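Local structure of putative 3-hydroxybutyryl-CoA dehydratase (Rhodopseudomonas palustris, 3HIN) at residues G24-I29 and I59-I64; D50-I55 and D100-C105; V107-A112 and A127-V132; A112-V117 and V132-A137. The protein probably catalyses the reversible hydration of enoyl-CoA thioesters as a lyase of the enoyl-CoA hydratase/isomerase (crotonase) family. All blocks are in the same frame, centred on the assembly; numbering follows the deposited sequence.

Contact 1: residues G24-I29 and I59-I64; sequences GPVLTI and IRAVVI
Strands 26-29 and 61-64 run parallel, their axes 4.6 Å apart at closest and inclined by 19°, with Val26 opposite Ala61 and Ile29 opposite Ile64. Leu27 sits in the usual zigzag of a parallel pair: its N donates to Ala61 O (2.9 Å), and its O accepts from Val63 N. Ile29 N then bonds to Val63 O. Just ahead of the strands, Pro25 O takes a short bond from Arg60 N (2.7 Å, lying in the carbonyl plane) and a weak one from Ala61 N, so one carbonyl accepts from two successive N-H groups where strand 61-66 begins.

The side chains sort onto two faces. On one, Val26 and Val63 cross with CG1 of Val26 3.8 Å from CG2 of Val63, and Ala61 and Thr28 fill in beside them. On the other, Ile59 packs its CG2 branch against Leu27 CB at 3.8 Å. Farther along that face Val62 holds CG1 anti to its backbone N (chi1 -176°), which carries this methyl to within 3.7 Å of Ile29 CD1. Ahead of the two strands Pro25 CB lies over one face of the Arg60 guanidinium, off toward its rim and 3.6 Å from NH2; Arg60 NE is spent on Ala209 O.

The pair forms the two strands of the beta-alpha-beta unit 26-31, 42-51, 61-66. Helix 197-208 packs on the Val26 face, Leu52 touches Ile29 on the other, and strands 18-23 and 109-113 flank the pair in the sheet.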
loop_
_atom_site.group_PDB
_atom_site.type_symbol
_atom_site.label_atom_id
_atom_site.label_comp_id
_atom_site.label_asym_id
_atom_site.label_seq_id
_atom_site.Cartn_x
_atom_site.Cartn_y
_atom_site.Cartn_z
ATOM N N GLY A 24 32.973 19.687 15.455
ATOM C CA GLY A 24 32.329 20.945 15.076
ATOM C C GLY A 24 30.830 20.716 15.148
ATOM O O GLY A 24 30.335 20.243 16.148
ATOM N N PRO A 25 30.093 21.021 14.074
ATOM C CA PRO A 25 28.636 20.887 14.251
ATOM C C PRO A 25 28.093 19.547 13.695
ATOM O O PRO A 25 26.894 19.429 13.398
ATOM C CB PRO A 25 28.111 22.083 13.450
ATOM C CG PRO A 25 29.010 22.046 12.204
ATOM C CD PRO A 25 30.435 21.667 12.787
ATOM N N VAL A 26 29.001 18.588 13.510
ATOM C CA VAL A 26 28.683 17.270 12.993
ATOM C C VAL A 26 28.739 16.195 14.088
ATOM O O VAL A 26 29.806 15.927 14.700
ATOM C CB VAL A 26 29.639 16.856 11.854
ATOM C CG1 VAL A 26 29.161 15.520 11.193
ATOM C CG2 VAL A 26 29.685 17.978 10.810
ATOM N N LEU A 27 27.584 15.598 14.329
ATOM C CA LEU A 27 27.467 14.443 15.216
ATOM C C LEU A 27 27.916 13.216 14.444
ATOM O O LEU A 27 27.305 12.851 13.433
ATOM C CB LEU A 27 26.039 14.284 15.668
ATOM C CG LEU A 27 25.725 13.170 16.684
ATOM C CD1 LEU A 27 26.271 13.534 18.068
ATOM C CD2 LEU A 27 24.250 12.854 16.705
ATOM N N THR A 28 29.013 12.607 14.869
ATOM C CA THR A 28 29.438 11.431 14.173
ATOM C C THR A 28 29.086 10.183 14.930
ATOM O O THR A 28 29.305 10.127 16.154
ATOM C CB THR A 28 30.942 11.463 13.828
ATOM O OG1 THR A 28 31.728 11.296 15.009
ATOM C CG2 THR A 28 31.254 12.793 13.076
ATOM N N ILE A 29 28.607 9.177 14.197
ATOM C CA ILE A 29 28.064 7.974 14.795
ATOM C C ILE A 29 28.691 6.719 14.195
ATOM O O ILE A 29 28.316 6.281 13.102
ATOM C CB ILE A 29 26.555 7.882 14.567
ATOM C CG1 ILE A 29 25.816 9.019 15.261
ATOM C CG2 ILE A 29 26.052 6.553 15.146
ATOM C CD1 ILE A 29 24.248 9.027 14.971
ATOM N N ILE A 59 24.050 20.821 16.640
ATOM C CA ILE A 59 24.382 19.838 15.619
ATOM C C ILE A 59 23.634 20.238 14.355
ATOM O O ILE A 59 22.412 20.498 14.400
ATOM C CB ILE A 59 23.963 18.395 16.030
ATOM C CG1 ILE A 59 24.784 17.873 17.239
ATOM C CG2 ILE A 59 23.956 17.384 14.812
ATOM C CD1 ILE A 59 26.290 17.983 17.126
ATOM N N ARG A 60 24.382 20.284 13.245
ATOM C CA ARG A 60 23.786 20.616 11.944
ATOM C C ARG A 60 23.965 19.567 10.853
ATOM O O ARG A 60 23.500 19.772 9.747
ATOM C CB ARG A 60 24.169 22.039 11.464
ATOM C CG ARG A 60 23.712 23.139 12.451
ATOM C CD ARG A 60 23.876 24.574 11.895
ATOM N NE ARG A 60 25.288 24.893 11.721
ATOM C CZ ARG A 60 26.146 25.226 12.694
ATOM N NH1 ARG A 60 25.749 25.312 13.983
ATOM N NH2 ARG A 60 27.423 25.459 12.373
ATOM N N ALA A 61 24.587 18.434 11.186
ATOM C CA ALA A 61 24.700 17.263 10.352
ATOM C C ALA A 61 25.093 16.057 11.181
ATOM O O ALA A 61 25.650 16.188 12.290
ATOM C CB ALA A 61 25.715 17.488 9.221
ATOM N N VAL A 62 24.772 14.889 10.617
ATOM C CA VAL A 62 25.069 13.594 11.187
ATOM C C VAL A 62 25.797 12.780 10.141
ATOM O O VAL A 62 25.284 12.627 9.034
ATOM C CB VAL A 62 23.791 12.772 11.569
ATOM C CG1 VAL A 62 24.237 11.500 12.249
ATOM C CG2 VAL A 62 22.920 13.514 12.493
ATOM N N VAL A 63 26.978 12.259 10.487
ATOM C CA VAL A 63 27.671 11.251 9.660
ATOM C C VAL A 63 27.589 9.906 10.374
ATOM O O VAL A 63 28.034 9.791 11.527
ATOM C CB VAL A 63 29.147 11.622 9.457
ATOM C CG1 VAL A 63 29.932 10.449 8.861
ATOM C CG2 VAL A 63 29.218 12.850 8.505
ATOM N N ILE A 64 27.014 8.897 9.713
ATOM C CA ILE A 64 27.049 7.551 10.220
ATOM C C ILE A 64 28.093 6.728 9.467
ATOM O O ILE A 64 28.156 6.749 8.243
ATOM C CB ILE A 64 25.751 6.869 10.033
ATOM C CG1 ILE A 64 24.652 7.629 10.722
ATOM C CG2 ILE A 64 25.836 5.372 10.569
ATOM C CD1 ILE A 64 23.293 7.048 10.354
#

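Contact 2: residues D50-I55 and D100-C105; sequences DCLTDI and DKIQYC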
loop_
_atom_site.group_PDB
_atom_site.type_symbol
_atom_site.label_atom_id
_atom_site.label_comp_id
_atom_site.label_asym_id
_atom_site.label_seq_id
_atom_site.Cartn_x
_atom_site.Cartn_y
_atom_site.Cartn_z
ATOM N N ASP A 50 18.300 6.390 20.033
ATOM C CA ASP A 50 18.659 7.326 21.090
ATOM C C ASP A 50 19.525 8.459 20.591
ATOM O O ASP A 50 19.226 9.603 20.883
ATOM C CB ASP A 50 19.395 6.630 22.241
ATOM C CG ASP A 50 18.454 5.947 23.223
ATOM O OD1 ASP A 50 17.207 6.012 22.982
ATOM O OD2 ASP A 50 18.961 5.329 24.220
ATOM N N CYS A 51 20.597 8.151 19.856
ATOM C CA CYS A 51 21.487 9.220 19.370
ATOM C C CYS A 51 20.728 10.194 18.478
ATOM O O CYS A 51 21.017 11.364 18.494
ATOM C CB CYS A 51 22.576 8.665 18.498
ATOM S SG CYS A 51 23.763 7.819 19.393
ATOM N N LEU A 52 19.785 9.685 17.683
ATOM C CA LEU A 52 18.945 10.558 16.860
ATOM C C LEU A 52 17.664 11.093 17.560
ATOM O O LEU A 52 16.809 11.657 16.911
ATOM C CB LEU A 52 18.616 9.854 15.565
ATOM C CG LEU A 52 19.797 9.106 14.952
ATOM C CD1 LEU A 52 19.332 8.079 13.924
ATOM C CD2 LEU A 52 20.718 10.111 14.290
ATOM N N THR A 53 17.528 10.944 18.876
ATOM C CA THR A 53 16.372 11.563 19.545
ATOM C C THR A 53 16.852 12.840 20.239
ATOM O O THR A 53 17.866 12.813 20.922
ATOM C CB THR A 53 15.697 10.535 20.501
ATOM O OG1 THR A 53 15.303 9.415 19.695
ATOM C CG2 THR A 53 14.414 11.114 21.158
ATOM N N ASP A 54 16.147 13.962 20.032
ATOM C CA ASP A 54 16.457 15.213 20.741
ATOM C C ASP A 54 17.907 15.593 20.495
ATOM O O ASP A 54 18.670 15.843 21.435
ATOM C CB ASP A 54 16.223 15.090 22.267
ATOM C CG ASP A 54 14.757 14.871 22.618
ATOM O OD1 ASP A 54 13.864 15.296 21.845
ATOM O OD2 ASP A 54 14.487 14.263 23.673
ATOM N N ILE A 55 18.276 15.596 19.219
ATOM C CA ILE A 55 19.639 15.885 18.788
ATOM C C ILE A 55 19.885 17.342 19.160
ATOM O O ILE A 55 19.148 18.220 18.698
ATOM C CB ILE A 55 19.733 15.790 17.217
ATOM C CG1 ILE A 55 19.451 14.369 16.730
ATOM C CG2 ILE A 55 21.052 16.386 16.697
ATOM C CD1 ILE A 55 19.521 14.205 15.199
ATOM N N ASP A 100 13.110 5.809 10.805
ATOM C CA ASP A 100 12.373 7.060 10.622
ATOM C C ASP A 100 13.199 8.205 11.218
ATOM O O ASP A 100 13.147 9.324 10.724
ATOM C CB ASP A 100 11.009 7.032 11.344
ATOM C CG ASP A 100 9.906 6.370 10.532
ATOM O OD1 ASP A 100 8.959 5.948 11.200
ATOM O OD2 ASP A 100 9.951 6.221 9.268
ATOM N N LYS A 101 13.944 7.955 12.302
ATOM C CA LYS A 101 14.736 9.061 12.893
ATOM C C LYS A 101 15.917 9.436 11.991
ATOM O O LYS A 101 16.487 10.477 12.156
ATOM C CB LYS A 101 15.302 8.629 14.251
ATOM C CG LYS A 101 14.231 8.142 15.210
ATOM C CD LYS A 101 13.311 9.241 15.592
ATOM C CE LYS A 101 12.953 9.108 17.098
ATOM N NZ LYS A 101 12.348 10.419 17.574
ATOM N N ILE A 102 16.300 8.571 11.068
ATOM C CA ILE A 102 17.273 8.948 10.063
ATOM C C ILE A 102 16.596 9.723 8.925
ATOM O O ILE A 102 16.937 10.866 8.633
ATOM C CB ILE A 102 17.894 7.704 9.453
ATOM C CG1 ILE A 102 18.441 6.794 10.583
ATOM C CG2 ILE A 102 19.017 8.100 8.473
ATOM C CD1 ILE A 102 19.440 5.677 10.063
ATOM N N GLN A 103 15.648 9.073 8.264
ATOM C CA GLN A 103 14.924 9.693 7.154
ATOM C C GLN A 103 14.388 11.081 7.498
ATOM O O GLN A 103 14.558 12.026 6.720
ATOM C CB GLN A 103 13.680 8.829 6.740
ATOM C CG GLN A 103 12.969 9.406 5.432
ATOM C CD GLN A 103 11.945 8.414 4.832
ATOM O OE1 GLN A 103 11.841 7.276 5.278
ATOM N NE2 GLN A 103 11.200 8.845 3.802
ATOM N N TYR A 104 13.731 11.191 8.663
ATOM C CA TYR A 104 13.020 12.391 9.025
ATOM C C TYR A 104 13.836 13.164 10.042
ATOM O O TYR A 104 13.297 13.991 10.776
ATOM C CB TYR A 104 11.558 12.106 9.514
ATOM C CG TYR A 104 10.749 11.452 8.437
ATOM C CD1 TYR A 104 10.391 10.082 8.519
ATOM C CD2 TYR A 104 10.436 12.161 7.258
ATOM C CE1 TYR A 104 9.686 9.462 7.470
ATOM C CE2 TYR A 104 9.731 11.563 6.210
ATOM C CZ TYR A 104 9.323 10.203 6.353
ATOM O OH TYR A 104 8.613 9.588 5.306
ATOM N N CYS A 105 15.142 12.919 10.064
ATOM C CA CYS A 105 16.016 13.686 10.967
ATOM C C CYS A 105 15.921 15.194 10.648
ATOM O O CYS A 105 15.798 15.597 9.485
ATOM C CB CYS A 105 17.468 13.196 10.791
ATOM S SG CYS A 105 18.731 13.901 11.948
HETATM O O HOH W 1 16.060 12.386 14.146
#
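No flat group stands between Leu52 and Lys101, the pair with the nearest CA atoms; the one ring, Tyr104, lies away from the contact, with Gln103 CG over the centre of one face at 3.7 Å and Asp100 OD2 in plane at its edge. What meets across the contact is mostly aliphatic. Leu52 and Lys101 lie alongside each other, their chains heading opposite ways, CB against CB at 3.8 Å, while Leu52 CD1 reaches on to Ile102 CG1 (3.7 Å). The Lys101 chain, bent at chi2 (-66°) and again at chi3, swings its CE to 3.5 Å from Thr53 OG1. That is a contact of the methylene; the hydroxyl has its bond with Lys49 O. Three residues on from Leu52, Ile55 CD1 presses tightly on Cys105 SG, 3.4 Å away.

No direct hydrogen bond joins the segments. A water does so instead, donating to Leu52 O (3.0 Å) and to Lys101 O (2.8 Å), and thereby serving two carbonyls at helix ends. The contact is packing between the C-terminal ends of helices 42-51 and 85-103, on the Leu27 and Ile29 side of the main sheet. Ile29 of strand 26-31 lies against Leu52, and helix 120-127 closes on Ile102.

Contact 3: residues V107-A112 and A127-V132; sequences VPVIAA and AAHIRV
Between Val109 and His129 a parallel strand pairing begins with a side chain taking the place of a backbone partner, deep in the main sheet of this crotonase-like fold. Val109 N points at ND1 of His129, 2.9 Å away and nearly straight at 171°, arriving at the ring edge close to its plane. NE2 of the same ring bonds to Gln103 O, which fixes the ring's rotation and indicates the tautomer with its proton on NE2. Val109 O in turn accepts from two backbone donors, His129 N (2.9 Å) and Ile130 N (3.2 Å).

From there the ladder is regular: Ala111 N to Ile130 O and Val132 N to Ala111 O, both 2.9 Å. The axes of 109-112 and 130-132 come within 4.7 Å. On one face Ile110 and Val132 extend alongside each other, their CG2 methyls 4.0 Å apart; on the other, Ala111 CB meets Ala128 CB at 3.9 Å. Arg131 curls back, bent at chi3 (-65°), and its NH2 reaches Ala128 O from above the carbonyl plane and also bonds Ala125 O.

Strand 61-66 bonds the other edge of strand 109-113, Tyr190 continues the sheet beyond Arg131, helix 197-208 packs on Ile110 and Val132, and Ile102 of helix 85-103 touches Val109.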
loop_
_atom_site.group_PDB
_atom_site.type_symbol
_atom_site.label_atom_id
_atom_site.label_comp_id
_atom_site.label_asym_id
_atom_site.label_seq_id
_atom_site.Cartn_x
_atom_site.Cartn_y
_atom_site.Cartn_z
ATOM N N VAL A 107 18.270 17.320 10.721
ATOM C CA VAL A 107 19.431 17.681 9.905
ATOM C C VAL A 107 19.814 16.593 8.920
ATOM O O VAL A 107 19.393 15.426 9.065
ATOM C CB VAL A 107 20.614 18.003 10.827
ATOM C CG1 VAL A 107 20.230 19.209 11.688
ATOM C CG2 VAL A 107 21.035 16.760 11.654
ATOM N N PRO A 108 20.626 16.956 7.897
ATOM C CA PRO A 108 20.892 15.848 6.958
ATOM C C PRO A 108 21.818 14.781 7.543
ATOM O O PRO A 108 22.753 15.094 8.285
ATOM C CB PRO A 108 21.596 16.499 5.792
ATOM C CG PRO A 108 21.650 17.999 6.077
ATOM C CD PRO A 108 20.972 18.294 7.353
ATOM N N VAL A 109 21.561 13.542 7.135
ATOM C CA VAL A 109 22.367 12.392 7.533
ATOM C C VAL A 109 23.159 11.871 6.340
ATOM O O VAL A 109 22.591 11.610 5.252
ATOM C CB VAL A 109 21.483 11.297 8.057
ATOM C CG1 VAL A 109 22.315 10.088 8.508
ATOM C CG2 VAL A 109 20.629 11.832 9.202
ATOM N N ILE A 110 24.473 11.718 6.552
ATOM C CA ILE A 110 25.355 11.236 5.529
ATOM C C ILE A 110 25.901 9.893 5.990
ATOM O O ILE A 110 26.415 9.804 7.091
ATOM C CB ILE A 110 26.537 12.281 5.264
ATOM C CG1 ILE A 110 25.958 13.666 4.904
ATOM C CG2 ILE A 110 27.505 11.800 4.143
ATOM C CD1 ILE A 110 26.349 14.730 5.854
ATOM N N ALA A 111 25.854 8.879 5.140
ATOM C CA ALA A 111 26.437 7.570 5.485
ATOM C C ALA A 111 27.753 7.366 4.716
ATOM O O ALA A 111 27.792 7.531 3.489
ATOM C CB ALA A 111 25.434 6.460 5.138
ATOM N N ALA A 112 28.827 7.049 5.433
ATOM C CA ALA A 112 30.107 6.798 4.841
ATOM C C ALA A 112 30.192 5.311 4.629
ATOM O O ALA A 112 30.152 4.557 5.614
ATOM C CB ALA A 112 31.245 7.339 5.790
ATOM N N ALA A 127 18.260 4.791 4.416
ATOM C CA ALA A 127 17.519 5.754 5.187
ATOM C C ALA A 127 18.234 7.082 5.187
ATOM O O ALA A 127 17.575 8.120 5.330
ATOM C CB ALA A 127 17.253 5.243 6.623
ATOM N N ALA A 128 19.575 7.045 5.011
ATOM C CA ALA A 128 20.400 8.257 5.005
ATOM C C ALA A 128 20.018 9.095 3.795
ATOM O O ALA A 128 19.473 8.566 2.824
ATOM C CB ALA A 128 21.821 7.903 4.922
ATOM N N HIS A 129 20.305 10.390 3.858
ATOM C CA HIS A 129 20.010 11.293 2.753
ATOM C C HIS A 129 21.030 11.297 1.674
ATOM O O HIS A 129 20.683 11.456 0.521
ATOM C CB HIS A 129 19.833 12.724 3.281
ATOM C CG HIS A 129 18.841 12.779 4.364
ATOM N ND1 HIS A 129 19.163 13.115 5.655
ATOM C CD2 HIS A 129 17.544 12.395 4.384
ATOM C CE1 HIS A 129 18.088 12.993 6.417
ATOM N NE2 HIS A 129 17.095 12.557 5.665
ATOM N N ILE A 130 22.299 11.199 2.064
ATOM C CA ILE A 130 23.453 11.133 1.127
ATOM C C ILE A 130 24.332 9.949 1.540
ATOM O O ILE A 130 24.545 9.699 2.715
ATOM C CB ILE A 130 24.252 12.401 1.232
ATOM C CG1 ILE A 130 23.395 13.612 0.815
ATOM C CG2 ILE A 130 25.643 12.365 0.462
ATOM C CD1 ILE A 130 24.083 14.933 1.162
ATOM N N ARG A 131 24.877 9.246 0.569
ATOM C CA ARG A 131 25.781 8.143 0.851
ATOM C C ARG A 131 27.038 8.510 0.088
ATOM O O ARG A 131 26.950 9.041 -1.059
ATOM C CB ARG A 131 25.161 6.801 0.345
ATOM C CG ARG A 131 24.032 6.192 1.195
ATOM C CD ARG A 131 23.054 5.299 0.368
ATOM N NE ARG A 131 22.367 6.162 -0.604
ATOM C CZ ARG A 131 21.416 7.048 -0.273
ATOM N NH1 ARG A 131 20.904 7.887 -1.218
ATOM N NH2 ARG A 131 20.945 7.119 0.981
ATOM N N VAL A 132 28.203 8.248 0.709
ATOM C CA VAL A 132 29.496 8.367 0.078
ATOM C C VAL A 132 30.108 6.974 0.182
ATOM O O VAL A 132 30.153 6.386 1.298
ATOM C CB VAL A 132 30.426 9.370 0.789
ATOM C CG1 VAL A 132 31.645 9.570 -0.056
ATOM C CG2 VAL A 132 29.750 10.686 0.998
#

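Contact 4: residues A112-V117 and V132-A137; sequences ALKGAV and VAEASA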
loop_
_atom_site.group_PDB
_atom_site.type_symbol
_atom_site.label_atom_id
_atom_site.label_comp_id
_atom_site.label_asym_id
_atom_site.label_seq_id
_atom_site.Cartn_x
_atom_site.Cartn_y
_atom_site.Cartn_z
ATOM N N ALA A 112 28.827 7.049 5.433
ATOM C CA ALA A 112 30.107 6.798 4.841
ATOM C C ALA A 112 30.192 5.311 4.629
ATOM O O ALA A 112 30.152 4.557 5.614
ATOM C CB ALA A 112 31.245 7.339 5.790
ATOM N N LEU A 113 30.206 4.856 3.371
ATOM C CA LEU A 113 30.142 3.412 3.088
ATOM C C LEU A 113 31.504 2.789 2.714
ATOM O O LEU A 113 32.272 3.354 1.964
ATOM C CB LEU A 113 29.095 3.129 2.020
ATOM C CG LEU A 113 27.741 3.825 2.236
ATOM C CD1 LEU A 113 26.852 3.449 1.057
ATOM C CD2 LEU A 113 27.088 3.399 3.536
ATOM N N LYS A 114 31.834 1.649 3.296
ATOM C CA LYS A 114 33.037 0.895 2.885
ATOM C C LYS A 114 32.720 -0.568 3.113
ATOM O O LYS A 114 31.805 -0.841 3.857
ATOM C CB LYS A 114 34.246 1.283 3.767
ATOM C CG LYS A 114 34.083 0.970 5.275
ATOM C CD LYS A 114 35.218 1.651 6.051
ATOM C CE LYS A 114 34.888 1.652 7.532
ATOM N NZ LYS A 114 35.926 2.353 8.410
ATOM N N GLY A 115 33.477 -1.483 2.496
ATOM C CA GLY A 115 33.366 -2.917 2.769
ATOM C C GLY A 115 31.903 -3.321 2.668
ATOM O O GLY A 115 31.175 -2.820 1.857
ATOM N N ALA A 116 31.465 -4.198 3.542
ATOM C CA ALA A 116 30.114 -4.751 3.437
ATOM C C ALA A 116 29.000 -3.728 3.721
ATOM O O ALA A 116 29.054 -2.967 4.698
ATOM C CB ALA A 116 30.011 -6.033 4.335
ATOM N N VAL A 117 28.033 -3.628 2.798
ATOM C CA VAL A 117 26.810 -2.797 2.995
ATOM C C VAL A 117 25.694 -3.679 2.526
ATOM O O VAL A 117 25.223 -3.598 1.382
ATOM C CB VAL A 117 26.843 -1.508 2.143
ATOM C CG1 VAL A 117 25.579 -0.677 2.402
ATOM C CG2 VAL A 117 28.251 -0.643 2.389
ATOM N N VAL A 132 28.203 8.248 0.709
ATOM C CA VAL A 132 29.496 8.367 0.078
ATOM C C VAL A 132 30.108 6.974 0.182
ATOM O O VAL A 132 30.153 6.386 1.298
ATOM C CB VAL A 132 30.426 9.370 0.789
ATOM C CG1 VAL A 132 31.645 9.570 -0.056
ATOM C CG2 VAL A 132 29.750 10.686 0.998
ATOM N N ALA A 133 30.514 6.441 -0.965
ATOM C CA ALA A 133 31.061 5.103 -1.041
ATOM C C ALA A 133 32.549 5.145 -1.409
ATOM O O ALA A 133 32.918 5.734 -2.442
ATOM C CB ALA A 133 30.270 4.231 -2.014
ATOM N N GLU A 134 33.385 4.572 -0.510
ATOM C CA GLU A 134 34.779 4.147 -0.803
ATOM C C GLU A 134 34.856 2.992 -1.815
ATOM O O GLU A 134 33.882 2.245 -1.948
ATOM C CB GLU A 134 35.406 3.574 0.486
ATOM C CG GLU A 134 36.256 4.492 1.162
ATOM C CD GLU A 134 36.721 4.011 2.520
ATOM O OE1 GLU A 134 37.326 2.919 2.687
ATOM O OE2 GLU A 134 36.515 4.835 3.408
ATOM N N ALA A 135 36.017 2.770 -2.457
ATOM C CA ALA A 135 36.087 1.705 -3.451
ATOM C C ALA A 135 35.676 0.317 -2.922
ATOM O O ALA A 135 35.167 -0.496 -3.689
ATOM C CB ALA A 135 37.468 1.625 -4.047
ATOM N N SER A 136 35.909 0.033 -1.630
ATOM C CA SER A 136 35.717 -1.326 -1.081
ATOM C C SER A 136 34.227 -1.635 -0.795
ATOM O O SER A 136 33.860 -2.791 -0.523
ATOM C CB SER A 136 36.508 -1.475 0.222
ATOM O OG SER A 136 35.937 -0.551 1.174
ATOM N N ALA A 137 33.360 -0.627 -0.877
ATOM C CA ALA A 137 31.953 -0.813 -0.443
ATOM C C ALA A 137 31.339 -1.763 -1.443
ATOM O O ALA A 137 31.647 -1.693 -2.662
ATOM C CB ALA A 137 31.218 0.536 -0.406
#
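Leu113 carries the last rungs of the parallel pairing, its N giving a short, straight bond to Val132 O (2.6 Å, 170°) and its O taking one from Glu134 N (3.0 Å), after which both chains turn off. Leu113 CB lies 3.5 Å from Val132 O, the oxygen its own N bonds, with CG close to it too, and the side chain shares its face of the sheet with Ala133. Beyond it the second chain makes a type I turn from Glu134 to Ala137, which brings Ser136 up beside Gly115. With its OG between the backbone N and the carbonyl carbon (chi1 64°), Ser136 accepts from Gly115 N at 2.9 Å. Gly115 has a positive phi (51°), which by itself favours glycine.

In the crotonase fold this is where the main sheet passes into the smaller one: strand 116-118, which starts within 112-117, pairs in parallel with strand 138-140, which follows 132-137. The first leads into helix 120-127, whose start in relatives contributes to the oxyanion hole, and probably does so here.

Lys114 and Glu134 extend together in one direction, with Glu134 OE1 3.7 Å from Lys114 CB. Their charged ends do not meet: Lys114 NZ bonds to Gly66 O and Glu134 OE2 to Ala197 N. Ala137 tucks its CB 3.8 Å from Lys114 CA, and Ala137 CA is 3.2 Å from Gly115 O, a CA-H...O contact. Tyr139 and Phe71 pack on Leu113 from strand 138-140 and a loop.

Overall arrangement
Contacts 1, 3 and 4 belong to one sheet, contact 4 continuing the strand pair of contact 3 to where it leaves the sheet; strand 61-66 bonds strand 109-113 between contacts 1 and 3, and contacts 3 and 4 share Ala112 and Val132. Contact 3, its centre about 4 Å from that of the chain, is the innermost; contacts 1, 2 and 4 have their centres 11 to 13 Å out, though all four are largely buried. Contact 2 differs in kind, joining helix ends by aliphatic packing and a water, where the sheet contacts rely on backbone ladders. It still touches contact 1 through Leu52 and Ile29, and contact 3 through Gln103 and His129. Contact 4, about 23 Å from contact 2 between centres, adds a turn and more polar side chains.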